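Side-chain contacts in hypothetical protein (Pseudomonas syringae pv. tomato, PDB 2OT9), which is of unknown function but belongs to the YaeQ family of the PDDEXK nuclease-like clan and holds a meso-tartaric acid molecule in a pocket: residues T15-R19 with G20-S24; L104-Y107 with G108-V112; K116-P119 with A120-N123; A131-Q134 with D135-E138. All coordinates share one frame; numbering follows the deposited sequence.

Interaction 1 (T15-R19 with G20-S24); sequences TDLDR and GVYES
Thr-15 and Asp-16 run antiparallel to Tyr-22 and Val-21, and the chain reverses between them through Leu-17 to Gly-20. Asp-16 and Val-21 form the hydrogen-bonded pair: Asp-16 N donates to Val-21 O at 2.7 Å, and Val-21 N returns a bond to Asp-16 O at 3.0 Å. Gly-20 N also reaches Asp-16 O, weakly, with an N-H...O angle of 124°. Two successive residues thus face Asp-16, which makes this a G1 beta bulge closing the hairpin of strands 6-16 and 21-31; Gly-20 has the positive phi (69°) that favours glycine at that position. The carboxylate of Asp-16 accepts backbone N-H groups of the turn, as an Asx motif. Its OD1 accepts from Arg-19 N at 3.0 Å, with the donor above the carboxylate plane, and more weakly from Asp-18 N, while OD2 makes a salt bridge to Arg-179. On the same face, Val-21 CG2 lies 3.7 Å from Arg-19 CB. The other face carries Tyr-22, whose CG stands anti to its carbonyl carbon (chi1 -55°). This sends the ring toward the neighbouring strand and the start of the turn, where Thr-15 CG2 meets CE1 at 3.6 Å and Leu-17 CD2 comes within 3.3 Å of the phenolic OH, both methyl groups approaching the ring obliquely.

Interaction 2 (L104-Y107 with G108-V112); sequences LLAY and GSLRV
Ala-106 CB and Leu-110 CD1 meet at 3.8 Å, an apolar contact between strand 101-106 and the loop that leads to helix 111-117. Both CB atoms point toward the opposite segment, and Leu-110 brings its two methyl groups to bear differently. CD1 makes the closer approach to Ala-106 CB, whereas CD2 rests 3.7 Å from Tyr-107 O and is farther, 4.2 Å, from the alanine methyl. One methyl thus contacts the alanine while the other leans on the Tyr-107 carbonyl oxygen. Their placement follows from a CG that lies anti to the Leu-110 carbonyl carbon (chi1 -71°), with CD1 continuing the chain in an extended sense. Tyr-107 sends its side chain the other way. Its CG sits between the backbone N and the carbonyl carbon (chi1 74°), which leaves CD1 3.4 Å from Gly-108 N, an oblique approach to the ring. In the turn that follows, Gly-108 has positive phi (89°), a backbone shape that favours glycine. Farther out, Gln-86 NE2 donates to Tyr-107 O and to Ser-109 O, tying the two carbonyls together, the second bond being weak, while the Tyr-107 side chain touches Arg-39 and Val-42 of helix 37-49. Gln-86 and Arg-39 also line the tartrate pocket, and the Tyr-107 side chain is about 6 Å from that ligand. The contact is the strand-to-helix connection of a beta-alpha-beta unit, formed by strand 101-106, helix 111-117 and strand 127-131, at the edge of the ligand pocket.

Interaction 3 (K116-P119 with A120-N123); sequences KVIP and AIKN
Val-117 and Ile-121, four residues apart, present their branches to one another at an oblique angle, Val-117 CG1 touching Ile-121 CG2 at 4.1 Å. Ile-121 folds back over the preceding turn: its CG1 lies between the backbone N and the carbonyl carbon (chi1 62°), and both branches rest on one carbonyl oxygen, with CG1 and CG2 each 3.5 Å from Val-117 O. CG1 is equally near Ile-118 O, so this methylene rests against two successive carbonyls. Beyond it, the CD1 atoms of Ile-118 and Ile-121 face each other at 4.3 Å, a looser apolar contact. Val-117 O is also the acceptor for Ala-120 N at 3.0 Å, with an N-H...O angle of 142°; this i-to-i+3 bond joins Val-117 to Ala-120 along the chain. Ala-120 CB lies 3.6 Å from the same oxygen. Lys-122 takes a different course, bending at both chi2 (-54°) and chi3 to lay its aliphatic part beside the turn: CG is 3.5 Å from Pro-119 O, and CD comes near Ile-118 O. Outward from the turn, Val-117 packs on Leu-92 and Ile-121 on Ala-89, both of helix 89-96, while Ile-118 and Ile-121 rest on Ile-129, so this part of the chain lies against that helix and strand 127-131.

Interaction 4 (A131-Q134 with D135-E138); sequences AVPQ and DVLE
Gln-134 and Glu-138, four residues apart, meet through their side chains at the start of helix 134-141, which has Pro-133 at its N-cap position. Backbone bonds define this start: Glu-138 N donates to Gln-134 O at 2.9 Å, and Leu-137 N reaches Pro-133 O more weakly, at 3.3 Å. The Glu-138 side chain can be traced outward along this surface. Its CB is 3.5 Å from Gln-134 O, the oxygen that already takes the backbone bond, and CG keeps the same distance from it. With CG anti to the carbonyl carbon (chi1 -81°) and the chain extended beyond, CD then passes Gln-134 CG at 4.0 Å. At the tip, OE2 sits 3.4 Å from that same CG. The carboxylate is turned almost perpendicular to the glutamine amide, their planes 87° apart, and the two side chains cross at a slant. On another side of the helix, Leu-137 points toward the incoming loop and crosses Val-132 at about a right angle. Leu-137 also packs on Thr-41 and Val-42 of helix 37-49, and Val-132 on Leu-45, which places this helix start against that neighbour; Val-136 instead touches His-168 and Val-170 of strand 166-174. Asp-135 curls back to the N-terminal end, its OD1 accepting a weak bond from Val-136 N and lying 3.6 Å from Pro-133 CB. Between the loop and the buried leucine, Val-132 CG1 meets Leu-137 CB at 4.0 Å.

Overall arrangement
The four contacts follow one another along the chain, each closing before the next opens. Interaction 1 stands apart, its centre 27 Å from that of interaction 2 and on the opposite side of the chain's centre, although both reach the same mixed sheet: its hairpin includes the outermost strand 21-31, whereas strand 101-106 lies well inside. Interactions 2 and 3 both use helix 111-117, interaction 2 leading into it and interaction 3 coming later along it, their centres 14 Å apart. Interactions 2 and 4, whose centres are about 10 Å apart, touch directly: Leu-110 CD1 packs on Ala-131 CB, and Tyr-107 CD1 on Leu-137 CD2. Consecutive strand and helix ends are thereby brought together beside the tartrate-binding region.

Interaction 1 (T15-R19 with G20-S24)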
ATOM      1  N   THR A  15     -15.757   2.457   3.204  1.00 24.26           N
ATOM      2  CA  THR A  15     -16.484   3.569   3.834  1.00 24.49           C
ATOM      3  C   THR A  15     -15.431   4.492   4.452  1.00 25.35           C
ATOM      4  O   THR A  15     -15.006   4.305   5.609  1.00 25.41           O
ATOM      5  CB  THR A  15     -17.456   3.076   4.949  1.00 24.77           C
ATOM      6  OG1 THR A  15     -18.433   2.194   4.383  1.00 23.54           O
ATOM      7  CG2 THR A  15     -18.177   4.232   5.576  1.00 24.84           C
ATOM      8  N   ASP A  16     -14.984   5.458   3.663  1.00 24.56           N
ATOM      9  CA  ASP A  16     -13.914   6.346   4.086  1.00 25.05           C
ATOM     10  C   ASP A  16     -14.553   7.655   4.520  1.00 24.57           C
ATOM     11  O   ASP A  16     -14.924   8.495   3.696  1.00 24.41           O
ATOM     12  CB  ASP A  16     -12.898   6.518   2.950  1.00 24.49           C
ATOM     13  CG  ASP A  16     -11.792   7.515   3.269  1.00 26.21           C
ATOM     14  OD1 ASP A  16     -11.877   8.281   4.257  1.00 26.99           O
ATOM     15  OD2 ASP A  16     -10.814   7.531   2.494  1.00 28.27           O
ATOM     16  N   LEU A  17     -14.707   7.803   5.830  1.00 24.44           N
ATOM     17  CA  LEU A  17     -15.396   8.955   6.391  1.00 24.69           C
ATOM     18  C   LEU A  17     -14.544  10.215   6.364  1.00 25.30           C
ATOM     19  O   LEU A  17     -15.068  11.307   6.448  1.00 25.27           O
ATOM     20  CB  LEU A  17     -15.849   8.653   7.817  1.00 24.42           C
ATOM     21  CG  LEU A  17     -16.778   7.450   7.946  1.00 24.14           C
ATOM     22  CD1 LEU A  17     -17.088   7.223   9.390  1.00 22.35           C
ATOM     23  CD2 LEU A  17     -18.070   7.630   7.135  1.00 23.76           C
ATOM     24  N   ASP A  18     -13.233  10.051   6.255  1.00 25.48           N
ATOM     25  CA  ASP A  18     -12.316  11.193   6.180  1.00 26.56           C
ATOM     26  C   ASP A  18     -12.381  11.893   4.824  1.00 26.49           C
ATOM     27  O   ASP A  18     -12.280  13.118   4.752  1.00 26.49           O
ATOM     28  CB  ASP A  18     -10.884  10.739   6.466  1.00 27.05           C
ATOM     29  CG  ASP A  18     -10.672  10.346   7.922  1.00 29.07           C
ATOM     30  OD1 ASP A  18     -11.550  10.659   8.765  1.00 29.06           O
ATOM     31  OD2 ASP A  18      -9.627   9.723   8.220  1.00 30.33           O
ATOM     32  N   ARG A  19     -12.582  11.121   3.756  1.00 25.66           N
ATOM     33  CA  ARG A  19     -12.622  11.676   2.401  1.00 25.89           C
ATOM     34  C   ARG A  19     -14.014  11.703   1.784  1.00 26.51           C
ATOM     35  O   ARG A  19     -14.206  12.302   0.732  1.00 26.47           O
ATOM     36  CB  ARG A  19     -11.665  10.919   1.483  1.00 26.22           C
ATOM     37  CG  ARG A  19     -10.215  11.214   1.790  1.00 25.54           C
ATOM     38  CD  ARG A  19      -9.310  10.337   0.983  1.00 27.02           C
ATOM     39  NE  ARG A  19      -7.956  10.866   1.016  1.00 27.72           N
ATOM     40  CZ  ARG A  19      -7.004  10.538   0.153  1.00 27.73           C
ATOM     41  NH1 ARG A  19      -7.260   9.669  -0.823  1.00 27.72           N
ATOM     42  NH2 ARG A  19      -5.802  11.101   0.258  1.00 29.07           N
ATOM     43  N   GLY A  20     -14.977  11.060   2.439  1.00 25.90           N
ATOM     44  CA  GLY A  20     -16.331  10.978   1.911  1.00 26.69           C
ATOM     45  C   GLY A  20     -16.320  10.082   0.684  1.00 26.82           C
ATOM     46  O   GLY A  20     -16.880  10.430  -0.351  1.00 26.99           O
ATOM     47  N   VAL A  21     -15.644   8.940   0.796  1.00 26.28           N
ATOM     48  CA  VAL A  21     -15.582   7.974  -0.286  1.00 26.40           C
ATOM     49  C   VAL A  21     -16.284   6.690   0.154  1.00 26.18           C
ATOM     50  O   VAL A  21     -15.939   6.111   1.190  1.00 25.84           O
ATOM     51  CB  VAL A  21     -14.104   7.671  -0.697  1.00 27.15           C
ATOM     52  CG1 VAL A  21     -14.058   6.630  -1.803  1.00 27.72           C
ATOM     53  CG2 VAL A  21     -13.422   8.946  -1.138  1.00 27.93           C
ATOM     54  N   TYR A  22     -17.269   6.266  -0.636  1.00 25.35           N
ATOM     55  CA  TYR A  22     -18.093   5.096  -0.345  1.00 25.47           C
ATOM     56  C   TYR A  22     -18.212   4.288  -1.635  1.00 26.38           C
ATOM     57  O   TYR A  22     -18.893   4.719  -2.577  1.00 25.97           O
ATOM     58  CB  TYR A  22     -19.503   5.521   0.110  1.00 25.12           C
ATOM     59  CG  TYR A  22     -19.523   6.462   1.292  1.00 23.87           C
ATOM     60  CD1 TYR A  22     -19.806   5.989   2.564  1.00 24.22           C
ATOM     61  CD2 TYR A  22     -19.254   7.822   1.138  1.00 22.25           C
ATOM     62  CE1 TYR A  22     -19.840   6.844   3.664  1.00 24.95           C
ATOM     63  CE2 TYR A  22     -19.262   8.696   2.238  1.00 24.21           C
ATOM     64  CZ  TYR A  22     -19.560   8.193   3.495  1.00 26.12           C
ATOM     65  OH  TYR A  22     -19.593   9.030   4.595  1.00 28.56           O
ATOM     66  N   GLU A  23     -17.525   3.149  -1.689  1.00 27.31           N
ATOM     67  CA  GLU A  23     -17.445   2.340  -2.918  1.00 28.59           C
ATOM     68  C   GLU A  23     -17.455   0.856  -2.579  1.00 28.65           C
ATOM     69  O   GLU A  23     -16.958   0.458  -1.529  1.00 28.09           O
ATOM     70  CB  GLU A  23     -16.143   2.618  -3.675  1.00 29.17           C
ATOM     71  CG  GLU A  23     -15.829   4.070  -3.995  1.00 32.69           C
ATOM     72  CD  GLU A  23     -16.570   4.607  -5.216  0.80 37.10           C
ATOM     73  OE1 GLU A  23     -17.537   3.959  -5.694  1.00 38.56           O
ATOM     74  OE2 GLU A  23     -16.179   5.695  -5.694  1.00 39.88           O
ATOM     75  N   SER A  24     -18.046   0.056  -3.468  1.00 29.06           N
ATOM     76  CA  SER A  24     -17.799  -1.383  -3.536  1.00 29.71           C
ATOM     77  C   SER A  24     -17.014  -1.626  -4.812  1.00 29.85           C
ATOM     78  O   SER A  24     -17.455  -1.263  -5.908  1.00 28.97           O
ATOM     79  CB  SER A  24     -19.097  -2.192  -3.581  1.00 30.17           C
ATOM     80  OG  SER A  24     -19.724  -2.204  -2.319  1.00 32.74           O
TER

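Interaction 2 (L104-Y107 with G108-V112)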
ATOM      1  N   LEU A 104       4.929   5.594   0.647  1.00 22.76           N
ATOM      2  CA  LEU A 104       5.424   4.270   0.992  1.00 22.23           C
ATOM      3  C   LEU A 104       4.687   3.785   2.225  1.00 22.77           C
ATOM      4  O   LEU A 104       4.649   4.495   3.251  1.00 21.77           O
ATOM      5  CB  LEU A 104       6.929   4.316   1.259  1.00 21.72           C
ATOM      6  CG  LEU A 104       7.536   3.103   1.980  1.00 20.56           C
ATOM      7  CD1 LEU A 104       7.445   1.820   1.108  1.00 18.63           C
ATOM      8  CD2 LEU A 104       8.981   3.393   2.365  1.00 21.54           C
ATOM      9  N   LEU A 105       4.107   2.578   2.135  1.00 22.85           N
ATOM     10  CA  LEU A 105       3.665   1.866   3.327  1.00 23.62           C
ATOM     11  C   LEU A 105       4.731   0.851   3.711  1.00 24.33           C
ATOM     12  O   LEU A 105       4.824  -0.234   3.108  1.00 23.20           O
ATOM     13  CB  LEU A 105       2.328   1.129   3.112  1.00 23.95           C
ATOM     14  CG  LEU A 105       1.029   1.908   3.163  1.00 26.22           C
ATOM     15  CD1 LEU A 105      -0.147   0.944   3.197  1.00 23.38           C
ATOM     16  CD2 LEU A 105       1.016   2.829   4.415  1.00 24.92           C
ATOM     17  N   ALA A 106       5.525   1.204   4.713  1.00 23.84           N
ATOM     18  CA  ALA A 106       6.639   0.388   5.140  1.00 24.60           C
ATOM     19  C   ALA A 106       6.131  -0.687   6.107  1.00 25.09           C
ATOM     20  O   ALA A 106       5.109  -0.487   6.761  1.00 25.27           O
ATOM     21  CB  ALA A 106       7.687   1.276   5.813  1.00 24.30           C
ATOM     22  N   TYR A 107       6.805  -1.833   6.160  1.00 24.96           N
ATOM     23  CA  TYR A 107       6.472  -2.862   7.152  1.00 25.34           C
ATOM     24  C   TYR A 107       7.709  -3.673   7.457  1.00 26.18           C
ATOM     25  O   TYR A 107       8.734  -3.531   6.776  1.00 25.29           O
ATOM     26  CB  TYR A 107       5.294  -3.750   6.690  1.00 25.54           C
ATOM     27  CG  TYR A 107       5.658  -4.736   5.599  1.00 24.42           C
ATOM     28  CD1 TYR A 107       6.007  -6.067   5.922  1.00 24.49           C
ATOM     29  CD2 TYR A 107       5.631  -4.360   4.264  1.00 23.47           C
ATOM     30  CE1 TYR A 107       6.353  -6.975   4.934  1.00 24.56           C
ATOM     31  CE2 TYR A 107       5.991  -5.269   3.241  1.00 23.79           C
ATOM     32  CZ  TYR A 107       6.342  -6.573   3.593  1.00 24.07           C
ATOM     33  OH  TYR A 107       6.704  -7.474   2.614  1.00 25.11           O
ATOM     34  N   GLY A 108       7.614  -4.520   8.484  1.00 26.87           N
ATOM     35  CA  GLY A 108       8.769  -5.228   9.003  1.00 28.06           C
ATOM     36  C   GLY A 108       9.438  -4.381  10.067  1.00 29.32           C
ATOM     37  O   GLY A 108       8.979  -3.270  10.375  1.00 29.82           O
ATOM     38  N   SER A 109      10.526  -4.914  10.612  1.00 29.53           N
ATOM     39  CA  SER A 109      11.379  -4.227  11.563  1.00 30.21           C
ATOM     40  C   SER A 109      12.107  -3.073  10.864  1.00 29.34           C
ATOM     41  O   SER A 109      12.862  -3.288   9.914  1.00 29.29           O
ATOM     42  CB  SER A 109      12.387  -5.225  12.142  1.00 30.54           C
ATOM     43  OG  SER A 109      13.490  -4.563  12.743  0.70 33.34           O
ATOM     44  N   LEU A 110      11.856  -1.855  11.331  1.00 28.75           N
ATOM     45  CA  LEU A 110      12.338  -0.655  10.635  1.00 28.24           C
ATOM     46  C   LEU A 110      13.540   0.038  11.265  1.00 27.62           C
ATOM     47  O   LEU A 110      14.026   1.025  10.733  1.00 25.85           O
ATOM     48  CB  LEU A 110      11.181   0.338  10.454  1.00 28.46           C
ATOM     49  CG  LEU A 110      10.070  -0.007   9.456  1.00 29.29           C
ATOM     50  CD1 LEU A 110       9.292   1.282   9.205  1.00 30.81           C
ATOM     51  CD2 LEU A 110      10.597  -0.583   8.126  1.00 25.72           C
ATOM     52  N   ARG A 111      14.051  -0.482  12.378  1.00 27.58           N
ATOM     53  CA  ARG A 111      15.106   0.246  13.091  1.00 29.13           C
ATOM     54  C   ARG A 111      16.362   0.563  12.253  1.00 28.88           C
ATOM     55  O   ARG A 111      16.802   1.725  12.188  1.00 28.90           O
ATOM     56  CB  ARG A 111      15.429  -0.405  14.453  1.00 30.16           C
ATOM     57  CG  ARG A 111      15.139   0.523  15.657  1.00 34.93           C
ATOM     58  CD  ARG A 111      13.638   0.679  15.995  1.00 39.17           C
ATOM     59  NE  ARG A 111      12.908   1.567  15.084  0.70 40.44           N
ATOM     60  CZ  ARG A 111      11.599   1.479  14.847  1.00 41.89           C
ATOM     61  NH1 ARG A 111      10.883   0.541  15.454  1.00 43.88           N
ATOM     62  NH2 ARG A 111      10.996   2.321  14.012  1.00 42.23           N
ATOM     63  N   VAL A 112      16.898  -0.434  11.558  1.00 27.38           N
ATOM     64  CA  VAL A 112      18.071  -0.210  10.723  1.00 26.52           C
ATOM     65  C   VAL A 112      17.706   0.613   9.466  1.00 25.61           C
ATOM     66  O   VAL A 112      18.380   1.582   9.126  1.00 24.96           O
ATOM     67  CB  VAL A 112      18.769  -1.553  10.356  1.00 26.42           C
ATOM     68  CG1 VAL A 112      19.874  -1.331   9.322  1.00 28.00           C
ATOM     69  CG2 VAL A 112      19.346  -2.212  11.606  1.00 27.06           C
TER

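Interaction 3 (K116-P119 with A120-N123)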
ATOM      1  N   LYS A 116      18.965   4.662   7.986  1.00 25.60           N
ATOM      2  CA  LYS A 116      19.609   4.910   6.699  1.00 26.03           C
ATOM      3  C   LYS A 116      18.782   5.803   5.768  1.00 24.88           C
ATOM      4  O   LYS A 116      19.311   6.714   5.148  1.00 25.52           O
ATOM      5  CB  LYS A 116      19.942   3.584   5.984  1.00 25.98           C
ATOM      6  CG  LYS A 116      21.169   2.875   6.565  1.00 29.64           C
ATOM      7  CD  LYS A 116      21.634   1.741   5.688  1.00 34.50           C
ATOM      8  CE  LYS A 116      22.490   0.747   6.472  1.00 36.89           C
ATOM      9  NZ  LYS A 116      23.475   1.403   7.390  1.00 39.80           N
ATOM     10  N   VAL A 117      17.485   5.548   5.683  1.00 23.68           N
ATOM     11  CA  VAL A 117      16.654   6.182   4.663  1.00 22.81           C
ATOM     12  C   VAL A 117      16.134   7.577   5.048  1.00 22.38           C
ATOM     13  O   VAL A 117      16.200   8.499   4.250  1.00 21.65           O
ATOM     14  CB  VAL A 117      15.496   5.246   4.255  1.00 23.10           C
ATOM     15  CG1 VAL A 117      14.551   5.920   3.268  1.00 22.66           C
ATOM     16  CG2 VAL A 117      16.067   3.972   3.652  1.00 22.37           C
ATOM     17  N   ILE A 118      15.623   7.732   6.272  1.00 21.39           N
ATOM     18  CA  ILE A 118      14.983   8.994   6.663  1.00 21.41           C
ATOM     19  C   ILE A 118      15.901  10.236   6.551  1.00 21.07           C
ATOM     20  O   ILE A 118      15.463  11.271   6.039  1.00 20.17           O
ATOM     21  CB  ILE A 118      14.304   8.899   8.073  1.00 21.43           C
ATOM     22  CG1 ILE A 118      13.175   7.834   8.098  1.00 21.93           C
ATOM     23  CG2 ILE A 118      13.850  10.261   8.567  1.00 21.76           C
ATOM     24  CD1 ILE A 118      12.070   7.973   7.039  1.00 23.75           C
ATOM     25  N   PRO A 119      17.163  10.136   7.015  1.00 20.65           N
ATOM     26  CA  PRO A 119      18.060  11.283   6.875  1.00 21.30           C
ATOM     27  C   PRO A 119      18.424  11.612   5.426  1.00 21.46           C
ATOM     28  O   PRO A 119      18.829  12.744   5.158  1.00 21.55           O
ATOM     29  CB  PRO A 119      19.340  10.837   7.615  1.00 21.25           C
ATOM     30  CG  PRO A 119      18.899   9.744   8.523  1.00 20.99           C
ATOM     31  CD  PRO A 119      17.834   9.024   7.718  1.00 21.41           C
ATOM     32  N   ALA A 120      18.268  10.648   4.519  1.00 20.78           N
ATOM     33  CA  ALA A 120      18.742  10.779   3.137  1.00 21.65           C
ATOM     34  C   ALA A 120      17.703  11.330   2.153  1.00 22.91           C
ATOM     35  O   ALA A 120      18.035  11.618   0.993  1.00 22.47           O
ATOM     36  CB  ALA A 120      19.276   9.427   2.631  1.00 21.82           C
ATOM     37  N   ILE A 121      16.454  11.452   2.611  1.00 23.21           N
ATOM     38  CA  ILE A 121      15.354  11.843   1.747  1.00 24.61           C
ATOM     39  C   ILE A 121      14.758  13.205   2.109  1.00 25.81           C
ATOM     40  O   ILE A 121      13.668  13.547   1.653  1.00 25.45           O
ATOM     41  CB  ILE A 121      14.240  10.785   1.731  1.00 23.85           C
ATOM     42  CG1 ILE A 121      13.638  10.601   3.133  1.00 24.89           C
ATOM     43  CG2 ILE A 121      14.752   9.455   1.170  1.00 24.12           C
ATOM     44  CD1 ILE A 121      12.435   9.719   3.146  1.00 22.61           C
ATOM     45  N   LYS A 122      15.493  13.980   2.904  1.00 27.36           N
ATOM     46  CA  LYS A 122      15.059  15.317   3.335  1.00 29.92           C
ATOM     47  C   LYS A 122      14.671  16.240   2.192  1.00 30.33           C
ATOM     48  O   LYS A 122      13.672  16.952   2.276  1.00 31.33           O
ATOM     49  CB  LYS A 122      16.161  16.003   4.150  1.00 30.01           C
ATOM     50  CG  LYS A 122      16.497  15.314   5.453  1.00 33.23           C
ATOM     51  CD  LYS A 122      15.258  15.117   6.289  1.00 36.30           C
ATOM     52  CE  LYS A 122      15.560  15.264   7.768  1.00 39.01           C
ATOM     53  NZ  LYS A 122      14.266  15.305   8.543  0.80 41.77           N
ATOM     54  N   ASN A 123      15.465  16.221   1.128  1.00 31.11           N
ATOM     55  CA  ASN A 123      15.277  17.142   0.010  1.00 32.19           C
ATOM     56  C   ASN A 123      14.308  16.644  -1.057  1.00 32.12           C
ATOM     57  O   ASN A 123      14.055  17.333  -2.053  1.00 32.43           O
ATOM     58  CB  ASN A 123      16.624  17.490  -0.617  1.00 32.63           C
ATOM     59  CG  ASN A 123      17.546  18.180   0.358  1.00 34.75           C
ATOM     60  OD1 ASN A 123      17.083  18.809   1.319  1.00 38.02           O
ATOM     61  ND2 ASN A 123      18.857  18.070   0.125  1.00 34.97           N
TER

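Interaction 4 (A131-Q134 with D135-E138)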
ATOM      1  N   ALA A 131       4.282   3.466   8.508  1.00 24.00           N
ATOM      2  CA  ALA A 131       4.575   2.058   8.791  1.00 24.19           C
ATOM      3  C   ALA A 131       3.316   1.330   9.296  1.00 24.43           C
ATOM      4  O   ALA A 131       2.548   1.884  10.088  1.00 24.53           O
ATOM      5  CB  ALA A 131       5.684   1.953   9.818  1.00 24.30           C
ATOM      6  N   VAL A 132       3.139   0.089   8.849  1.00 24.26           N
ATOM      7  CA  VAL A 132       2.050  -0.779   9.287  1.00 24.62           C
ATOM      8  C   VAL A 132       2.583  -1.641  10.441  1.00 24.45           C
ATOM      9  O   VAL A 132       3.625  -2.277  10.280  1.00 25.58           O
ATOM     10  CB  VAL A 132       1.592  -1.728   8.137  1.00 24.78           C
ATOM     11  CG1 VAL A 132       0.433  -2.619   8.590  1.00 24.71           C
ATOM     12  CG2 VAL A 132       1.199  -0.936   6.862  1.00 25.79           C
ATOM     13  N   PRO A 133       1.898  -1.653  11.597  1.00 24.54           N
ATOM     14  CA  PRO A 133       2.362  -2.474  12.753  1.00 24.68           C
ATOM     15  C   PRO A 133       2.344  -3.970  12.420  1.00 25.01           C
ATOM     16  O   PRO A 133       1.421  -4.436  11.749  1.00 23.44           O
ATOM     17  CB  PRO A 133       1.321  -2.172  13.854  1.00 24.55           C
ATOM     18  CG  PRO A 133       0.667  -0.901  13.437  1.00 25.90           C
ATOM     19  CD  PRO A 133       0.677  -0.895  11.917  1.00 23.89           C
ATOM     20  N   GLN A 134       3.335  -4.723  12.897  1.00 25.33           N
ATOM     21  CA  GLN A 134       3.465  -6.118  12.480  1.00 26.43           C
ATOM     22  C   GLN A 134       2.365  -7.012  13.039  1.00 25.87           C
ATOM     23  O   GLN A 134       1.934  -7.944  12.358  1.00 26.20           O
ATOM     24  CB  GLN A 134       4.858  -6.704  12.801  1.00 27.53           C
ATOM     25  CG  GLN A 134       5.122  -8.145  12.207  0.80 28.10           C
ATOM     26  CD  GLN A 134       5.401  -8.218  10.672  0.80 30.82           C
ATOM     27  OE1 GLN A 134       5.466  -9.314  10.104  0.80 33.81           O
ATOM     28  NE2 GLN A 134       5.567  -7.079  10.020  1.00 27.61           N
ATOM     29  N   ASP A 135       1.913  -6.733  14.259  1.00 25.98           N
ATOM     30  CA  ASP A 135       0.893  -7.585  14.885  1.00 25.87           C
ATOM     31  C   ASP A 135      -0.394  -7.660  14.062  1.00 25.19           C
ATOM     32  O   ASP A 135      -0.826  -8.751  13.727  1.00 25.18           O
ATOM     33  CB  ASP A 135       0.633  -7.237  16.365  1.00 26.54           C
ATOM     34  CG  ASP A 135       0.112  -5.799  16.591  0.70 28.32           C
ATOM     35  OD1 ASP A 135      -0.072  -5.007  15.636  0.70 29.49           O
ATOM     36  OD2 ASP A 135      -0.113  -5.461  17.779  0.70 30.92           O
ATOM     37  N   VAL A 136      -0.981  -6.516  13.709  1.00 24.33           N
ATOM     38  CA  VAL A 136      -2.241  -6.522  12.938  1.00 23.50           C
ATOM     39  C   VAL A 136      -2.019  -6.999  11.498  1.00 22.81           C
ATOM     40  O   VAL A 136      -2.894  -7.617  10.884  1.00 22.24           O
ATOM     41  CB  VAL A 136      -2.964  -5.140  12.962  1.00 24.02           C
ATOM     42  CG1 VAL A 136      -2.165  -4.049  12.215  1.00 24.02           C
ATOM     43  CG2 VAL A 136      -4.389  -5.263  12.382  1.00 24.90           C
ATOM     44  N   LEU A 137      -0.844  -6.704  10.957  1.00 22.08           N
ATOM     45  CA  LEU A 137      -0.532  -7.154   9.622  1.00 22.32           C
ATOM     46  C   LEU A 137      -0.543  -8.678   9.598  1.00 22.12           C
ATOM     47  O   LEU A 137      -1.127  -9.273   8.698  1.00 22.14           O
ATOM     48  CB  LEU A 137       0.827  -6.605   9.159  1.00 22.02           C
ATOM     49  CG  LEU A 137       1.310  -7.073   7.797  1.00 22.93           C
ATOM     50  CD1 LEU A 137       0.239  -6.756   6.733  1.00 21.18           C
ATOM     51  CD2 LEU A 137       2.632  -6.384   7.481  1.00 24.35           C
ATOM     52  N   GLU A 138       0.063  -9.309  10.596  1.00 22.32           N
ATOM     53  CA  GLU A 138       0.108 -10.780  10.613  1.00 23.37           C
ATOM     54  C   GLU A 138      -1.278 -11.413  10.709  1.00 23.34           C
ATOM     55  O   GLU A 138      -1.563 -12.405  10.020  1.00 23.46           O
ATOM     56  CB  GLU A 138       1.048 -11.301  11.699  1.00 23.87           C
ATOM     57  CG  GLU A 138       2.509 -11.255  11.214  1.00 27.69           C
ATOM     58  CD  GLU A 138       3.491 -11.829  12.223  0.80 30.65           C
ATOM     59  OE1 GLU A 138       3.059 -12.569  13.135  0.65 32.86           O
ATOM     60  OE2 GLU A 138       4.701 -11.540  12.091  0.80 32.67           O
TER